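PDB 3DTD: invasion-associated protein B from Bartonella henselae, which is of unknown molecular function but belongs to the IalB family and is probably linked to invasion of host cells. Local coordinates for residues T105-A109 against G110-P114; E27-L31 against W32-C36; I137-P140 against G141-L145. One frame throughout, in Å; residues are numbered along the deposited sequence.

Contact 1: T105-A109 against G110-P114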
loop_
_atom_site.group_PDB
_atom_site.type_symbol
_atom_site.label_atom_id
_atom_site.label_comp_id
_atom_site.label_asym_id
_atom_site.label_seq_id
_atom_site.Cartn_x
_atom_site.Cartn_y
_atom_site.Cartn_z
ATOM N N THR C 105 -0.767 24.279 -29.287
ATOM C CA THR C 105 -1.513 23.155 -28.737
ATOM C C THR C 105 -1.252 23.041 -27.241
ATOM O O THR C 105 -0.368 23.712 -26.705
ATOM C CB THR C 105 -1.144 21.818 -29.435
ATOM O OG1 THR C 105 -2.024 20.786 -28.986
ATOM C CG2 THR C 105 0.308 21.409 -29.171
ATOM N N CYS C 106 -2.033 22.206 -26.565
ATOM C CA CYS C 106 -1.759 21.882 -25.173
ATOM C C CYS C 106 -1.708 20.378 -24.987
ATOM O O CYS C 106 -2.424 19.632 -25.652
ATOM C CB CYS C 106 -2.776 22.518 -24.224
ATOM S SG CYS C 106 -3.068 24.316 -24.471
ATOM N N VAL C 107 -0.823 19.954 -24.092
ATOM C CA VAL C 107 -0.568 18.551 -23.785
ATOM C C VAL C 107 -0.712 18.426 -22.254
ATOM O O VAL C 107 -0.908 19.448 -21.592
ATOM C CB VAL C 107 0.845 18.119 -24.297
ATOM C CG1 VAL C 107 0.851 17.976 -25.818
ATOM C CG2 VAL C 107 1.938 19.085 -23.837
ATOM N N PRO C 108 -0.665 17.195 -21.684
ATOM C CA PRO C 108 -0.694 17.080 -20.211
ATOM C C PRO C 108 0.305 17.952 -19.427
ATOM O O PRO C 108 -0.011 18.378 -18.314
ATOM C CB PRO C 108 -0.411 15.595 -19.977
ATOM C CG PRO C 108 -0.986 14.936 -21.177
ATOM C CD PRO C 108 -0.658 15.857 -22.314
ATOM N N ALA C 109 1.476 18.220 -20.007
ATOM C CA ALA C 109 2.499 19.074 -19.384
ATOM C C ALA C 109 2.155 20.570 -19.378
ATOM O O ALA C 109 2.737 21.344 -18.613
ATOM C CB ALA C 109 3.858 18.846 -20.051
ATOM N N GLY C 110 1.215 20.969 -20.230
ATOM C CA GLY C 110 0.769 22.362 -20.313
ATOM C C GLY C 110 0.593 22.800 -21.756
ATOM O O GLY C 110 0.577 21.968 -22.668
ATOM N N CYS C 111 0.472 24.109 -21.963
ATOM C CA CYS C 111 0.240 24.665 -23.294
ATOM C C CYS C 111 1.525 25.101 -23.998
ATOM O O CYS C 111 2.342 25.823 -23.431
ATOM C CB CYS C 111 -0.774 25.804 -23.220
ATOM S SG CYS C 111 -2.406 25.213 -22.756
ATOM N N ILE C 112 1.683 24.656 -25.240
ATOM C CA ILE C 112 2.931 24.813 -25.978
ATOM C C ILE C 112 2.909 26.043 -26.886
ATOM O O ILE C 112 2.020 26.197 -27.728
ATOM C CB ILE C 112 3.274 23.530 -26.796
ATOM C CG1 ILE C 112 3.181 22.264 -25.922
ATOM C CG2 ILE C 112 4.640 23.647 -27.472
ATOM C CD1 ILE C 112 4.119 22.219 -24.704
ATOM N N VAL C 113 3.899 26.914 -26.685
ATOM C CA VAL C 113 4.072 28.144 -27.451
ATOM C C VAL C 113 5.382 28.054 -28.248
ATOM O O VAL C 113 6.463 28.094 -27.661
ATOM C CB VAL C 113 4.122 29.385 -26.516
ATOM C CG1 VAL C 113 4.233 30.670 -27.320
ATOM C CG2 VAL C 113 2.906 29.442 -25.606
ATOM N N PRO C 114 5.294 27.903 -29.582
ATOM C CA PRO C 114 6.497 27.897 -30.418
ATOM C C PRO C 114 7.151 29.274 -30.473
ATOM O O PRO C 114 6.458 30.289 -30.561
ATOM C CB PRO C 114 5.971 27.519 -31.811
ATOM C CG PRO C 114 4.589 27.039 -31.609
ATOM C CD PRO C 114 4.075 27.721 -30.389
#
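G110 meets V107 across a tight beta hairpin whose two-residue loop, P108 and A109, forms a type I turn. The pair closes with two backbone bonds: V107 N gives a nearly straight bond to G110 O (2.8 Å, 176° at the hydrogen), while G110 N reaches V107 O over 2.9 Å from above the carbonyl plane. With phi 138°, G110 occupies a backbone region where a CB would collide with the carbonyl oxygen of A109, so the absent side chain is what lets the chain leave the turn here. G110 O also receives a CA-H...O contact from C106.

C111 comes next, in a non-hydrogen-bonded pair with C106. The CA atoms of C106 and C111 are drawn to 3.9 Å, and a disulfide spans the strands, C106 SG to C111 SG 2.0 Å, with a chi3 of 99°. Paired strand positions put both CB atoms on one face, and each SG, beside its own N and anti to the carbonyl carbon, then meets the other. C111 also rests on V78 of strand 72-78, whereas C106 packs against C106 of the second subunit.

I112 returns to the other face, that of V107. Its amide bonds through I112 N to T105 O at 2.7 Å. T105 OG1 is hydrogen-bonded to I82 O of the second subunit. On the face shared with V107, I112 CG1 runs beside its own N, and the side chain passes aslant V107 until I112 CD1 touches V107 CG2 at 3.9 Å.

Contact 2: E27-L31 against W32-C36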
loop_
_atom_site.group_PDB
_atom_site.type_symbol
_atom_site.label_atom_id
_atom_site.label_comp_id
_atom_site.label_asym_id
_atom_site.label_seq_id
_atom_site.Cartn_x
_atom_site.Cartn_y
_atom_site.Cartn_z
ATOM N N GLU C 27 24.505 19.057 -18.639
ATOM C CA GLU C 27 25.425 20.163 -18.365
ATOM C C GLU C 27 24.663 21.329 -17.759
ATOM O O GLU C 27 23.519 21.571 -18.116
ATOM C CB GLU C 27 26.123 20.626 -19.641
ATOM C CG GLU C 27 26.907 19.540 -20.342
ATOM C CD GLU C 27 27.742 20.054 -21.495
ATOM O OE1 GLU C 27 27.876 19.324 -22.500
ATOM O OE2 GLU C 27 28.269 21.182 -21.397
ATOM N N THR C 28 25.307 22.052 -16.847
ATOM C CA THR C 28 24.669 23.150 -16.130
ATOM C C THR C 28 25.448 24.443 -16.334
ATOM O O THR C 28 26.656 24.500 -16.081
ATOM C CB THR C 28 24.546 22.840 -14.623
ATOM O OG1 THR C 28 23.976 21.533 -14.445
ATOM C CG2 THR C 28 23.669 23.878 -13.919
ATOM N N TYR C 29 24.747 25.469 -16.809
ATOM C CA TYR C 29 25.317 26.796 -16.991
ATOM C C TYR C 29 24.396 27.809 -16.345
ATOM O O TYR C 29 23.388 28.206 -16.930
ATOM C CB TYR C 29 25.531 27.105 -18.476
ATOM C CG TYR C 29 26.553 26.200 -19.114
ATOM C CD1 TYR C 29 27.913 26.490 -19.031
ATOM C CD2 TYR C 29 26.163 25.039 -19.783
ATOM C CE1 TYR C 29 28.859 25.654 -19.601
ATOM C CE2 TYR C 29 27.104 24.191 -20.354
ATOM C CZ TYR C 29 28.448 24.505 -20.259
ATOM O OH TYR C 29 29.385 23.677 -20.824
ATOM N N GLY C 30 24.748 28.199 -15.122
ATOM C CA GLY C 30 23.922 29.072 -14.309
ATOM C C GLY C 30 22.631 28.364 -13.965
ATOM O O GLY C 30 22.638 27.340 -13.282
ATOM N N LEU C 31 21.527 28.904 -14.469
ATOM C CA LEU C 31 20.208 28.323 -14.253
ATOM C C LEU C 31 19.764 27.473 -15.446
ATOM O O LEU C 31 18.709 26.845 -15.411
ATOM C CB LEU C 31 19.183 29.418 -13.948
ATOM C CG LEU C 31 19.345 30.211 -12.645
ATOM C CD1 LEU C 31 18.348 31.346 -12.586
ATOM C CD2 LEU C 31 19.201 29.323 -11.414
ATOM N N TRP C 32 20.587 27.436 -16.487
ATOM C CA TRP C 32 20.240 26.728 -17.716
ATOM C C TRP C 32 20.907 25.364 -17.822
ATOM O O TRP C 32 22.031 25.175 -17.356
ATOM C CB TRP C 32 20.542 27.600 -18.938
ATOM C CG TRP C 32 19.503 28.643 -19.141
ATOM C CD1 TRP C 32 19.368 29.812 -18.450
ATOM C CD2 TRP C 32 18.418 28.600 -20.079
ATOM N NE1 TRP C 32 18.272 30.505 -18.902
ATOM C CE2 TRP C 32 17.670 29.786 -19.904
ATOM C CE3 TRP C 32 18.005 27.676 -21.051
ATOM C CZ2 TRP C 32 16.535 30.076 -20.670
ATOM C CZ3 TRP C 32 16.879 27.964 -21.812
ATOM C CH2 TRP C 32 16.157 29.156 -21.616
ATOM N N SER C 33 20.186 24.417 -18.420
ATOM C CA SER C 33 20.667 23.046 -18.596
ATOM C C SER C 33 20.823 22.677 -20.071
ATOM O O SER C 33 20.116 23.203 -20.927
ATOM C CB SER C 33 19.726 22.050 -17.914
ATOM O OG SER C 33 19.613 22.307 -16.525
ATOM N N ILE C 34 21.759 21.770 -20.352
ATOM C CA ILE C 34 21.979 21.255 -21.702
ATOM C C ILE C 34 21.976 19.723 -21.723
ATOM O O ILE C 34 22.696 19.074 -20.956
ATOM C CB ILE C 34 23.289 21.808 -22.346
ATOM C CG1 ILE C 34 23.148 23.301 -22.636
ATOM C CG2 ILE C 34 23.634 21.071 -23.652
ATOM C CD1 ILE C 34 24.429 23.967 -23.013
ATOM N N ASN C 35 21.144 19.164 -22.599
ATOM C CA ASN C 35 21.112 17.732 -22.853
ATOM C C ASN C 35 21.226 17.451 -24.343
ATOM O O ASN C 35 20.654 18.166 -25.161
ATOM C CB ASN C 35 19.836 17.111 -22.284
ATOM C CG ASN C 35 19.867 16.994 -20.773
ATOM O OD1 ASN C 35 19.310 17.829 -20.062
ATOM N ND2 ASN C 35 20.528 15.954 -20.274
ATOM N N CYS C 36 21.987 16.421 -24.688
ATOM C CA CYS C 36 22.133 16.011 -26.076
ATOM C C CYS C 36 21.550 14.626 -26.306
ATOM O O CYS C 36 21.646 13.752 -25.452
ATOM C CB CYS C 36 23.600 16.049 -26.507
ATOM S SG CYS C 36 24.384 17.676 -26.356
HETATM O O HOH W 1 17.971 24.195 -15.570
#
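Y29 and W32 close a hairpin turn, with G30 and L31 at its two corner positions, and from there the contact divides into a packed face and a looser one that holds a bridging water. The packed face carries E27, Y29, W32 and I34. I34 CD1 lies 3.8 Å from Y29 CE2, approaching the ring at a slant. E27 CB and I34 CB stand 4.1 Å apart. Extended beyond CG, the E27 chain brings its carboxylate to the phenol: Y29 OH donates to E27 OE2 at 2.8 Å, nearly along the C-O axis. R161 of helix 155-168 forms a salt bridge with the same oxygen, which would probably favour the ionised carboxylate, and I34 packs against A158, R161 and L162 of that helix. The W32 indole meets F155 edge-to-face, with W32 NE1 bonded to Q151 O.

On the reverse face T28 and S33 form a non-hydrogen-bonded pair with little side-chain contact; T28 also packs on L31 of the third subunit. A water bridges L31 O and S33 OG, donating to L31 O at 2.8 Å and lying 2.7 Å from S33 OG. The serine oxygen reaches it from beside its own backbone N (chi1 -59°).

Four amide bonds knit the backbones. E27 N to I34 O and I34 N to E27 O are both 2.9 Å; Y29 N to W32 O is almost straight (174°), whereas W32 N meets Y29 O from above the carbonyl plane. Positive phi at G30 (65°) marks the first corner of a type II' turn, and the whole is a two-residue beta hairpin at the edge of the seven-stranded antiparallel sheet.

Contact 3: I137-P140 against G141-L145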
loop_
_atom_site.group_PDB
_atom_site.type_symbol
_atom_site.label_atom_id
_atom_site.label_comp_id
_atom_site.label_asym_id
_atom_site.label_seq_id
_atom_site.Cartn_x
_atom_site.Cartn_y
_atom_site.Cartn_z
ATOM N N ILE C 137 -5.899 35.177 -19.367
ATOM C CA ILE C 137 -6.577 34.043 -18.742
ATOM C C ILE C 137 -7.973 33.864 -19.347
ATOM O O ILE C 137 -8.713 34.837 -19.505
ATOM C CB ILE C 137 -6.671 34.225 -17.199
ATOM C CG1 ILE C 137 -5.280 34.485 -16.605
ATOM C CG2 ILE C 137 -7.313 33.006 -16.531
ATOM C CD1 ILE C 137 -5.286 34.910 -15.146
ATOM N N ALA C 138 -8.312 32.627 -19.707
ATOM C CA ALA C 138 -9.660 32.292 -20.166
ATOM C C ALA C 138 -10.589 32.155 -18.965
ATOM O O ALA C 138 -10.808 31.062 -18.438
ATOM C CB ALA C 138 -9.658 31.029 -20.995
ATOM N N ALA C 139 -11.114 33.297 -18.539
ATOM C CA ALA C 139 -11.953 33.411 -17.359
ATOM C C ALA C 139 -12.913 34.571 -17.617
ATOM O O ALA C 139 -12.652 35.379 -18.518
ATOM C CB ALA C 139 -11.082 33.684 -16.134
ATOM N N PRO C 140 -14.050 34.637 -16.878
ATOM C CA PRO C 140 -14.935 35.803 -16.984
ATOM C C PRO C 140 -14.207 37.121 -16.717
ATOM O O PRO C 140 -13.586 37.291 -15.665
ATOM C CB PRO C 140 -15.986 35.540 -15.902
ATOM C CG PRO C 140 -16.027 34.068 -15.780
ATOM C CD PRO C 140 -14.606 33.627 -15.954
ATOM N N GLY C 141 -14.269 38.029 -17.686
ATOM C CA GLY C 141 -13.563 39.307 -17.607
ATOM C C GLY C 141 -12.268 39.323 -18.403
ATOM O O GLY C 141 -11.756 40.395 -18.735
ATOM N N GLU C 142 -11.765 38.124 -18.710
ATOM C CA GLU C 142 -10.478 37.893 -19.397
ATOM C C GLU C 142 -9.276 38.636 -18.779
ATOM O O GLU C 142 -8.700 39.527 -19.415
ATOM C CB GLU C 142 -10.596 38.167 -20.905
ATOM C CG GLU C 142 -11.514 37.200 -21.641
ATOM C CD GLU C 142 -11.735 37.575 -23.096
ATOM O OE1 GLU C 142 -10.991 38.434 -23.622
ATOM O OE2 GLU C 142 -12.648 36.993 -23.724
ATOM N N PRO C 143 -8.887 38.258 -17.543
ATOM C CA PRO C 143 -7.825 38.977 -16.837
ATOM C C PRO C 143 -6.436 38.678 -17.413
ATOM O O PRO C 143 -6.212 37.585 -17.934
ATOM C CB PRO C 143 -7.928 38.444 -15.394
ATOM C CG PRO C 143 -9.162 37.590 -15.349
ATOM C CD PRO C 143 -9.385 37.124 -16.745
ATOM N N PRO C 144 -5.509 39.651 -17.337
ATOM C CA PRO C 144 -4.151 39.377 -17.803
ATOM C C PRO C 144 -3.337 38.556 -16.798
ATOM O O PRO C 144 -3.590 38.615 -15.593
ATOM C CB PRO C 144 -3.549 40.775 -17.963
ATOM C CG PRO C 144 -4.275 41.614 -16.971
ATOM C CD PRO C 144 -5.660 41.037 -16.848
ATOM N N LEU C 145 -2.388 37.779 -17.314
ATOM C CA LEU C 145 -1.395 37.103 -16.489
ATOM C C LEU C 145 -0.030 37.636 -16.914
ATOM O O LEU C 145 0.446 37.341 -18.015
ATOM C CB LEU C 145 -1.485 35.578 -16.651
ATOM C CG LEU C 145 -0.663 34.682 -15.708
ATOM C CD1 LEU C 145 -1.095 34.829 -14.254
ATOM C CD2 LEU C 145 -0.749 33.224 -16.130
#
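I137 N and P143 O join the two arms of this loop by a nearly straight bond of 2.8 Å, and E142 N closes the tip on A139 O at 2.9 Å, coming from above the carbonyl plane; end to end, the arms run 163° apart. A further link is E142 CA to I137 O, a CA-H...O contact of 3.5 Å.

The side-chain packing centres on I137. Its CG1 stands beside its own N (chi1 -54°), which lays the longer branch along the P143 carbonyl and brings I137 CG1 within 3.9 Å of L145 CB. Those two side chains pass at an angle to each other, I137 CD1 also approaching the start of the leucine. L145 also touches I82 and M135, the latter on strand 130-136, thereby connecting the loop with the sheet.

P143 meets the other arm through CD, with P143 CD 3.9 Å from A139 CB and 4.0 Å from I137 CB. E142 leads away from the opposite arm overall, yet its aliphatic part still brushes it, with E142 CG near A139 O; the side chain also touches L83 and K86. A138, at the centre of an inverse gamma turn, points away from the other arm and touches L83 and T105 of the second subunit.

At the tip, G141 has phi 100°, where a CB would strike the carbonyl oxygen of P140. P140 and G141 hold the corner positions of the type II beta turn from A139 to E142, a classic proline-glycine pair, at the tip of the surface loop between strands 130-136 and 144-151.

Overall arrangement
From the N terminus, contact 2 comes first, turning strand 27-29 back into strand 32-39 at one border of the seven-stranded sheet. Contact 1 follows much later and closes the hairpin of strands 105-107 and 110-117 at the other border, its centre about 22 Å from that of contact 2. Contact 3 lies last, in the loop joining strands 130-136 and 144-151 of the four-stranded sheet. The three closures occur in series, neither nested nor crossed. Contacts 2 and 3 lie on opposite sides of the chain's centre, with centres about 34 Å apart, while contacts 1 and 3 both reach the second subunit.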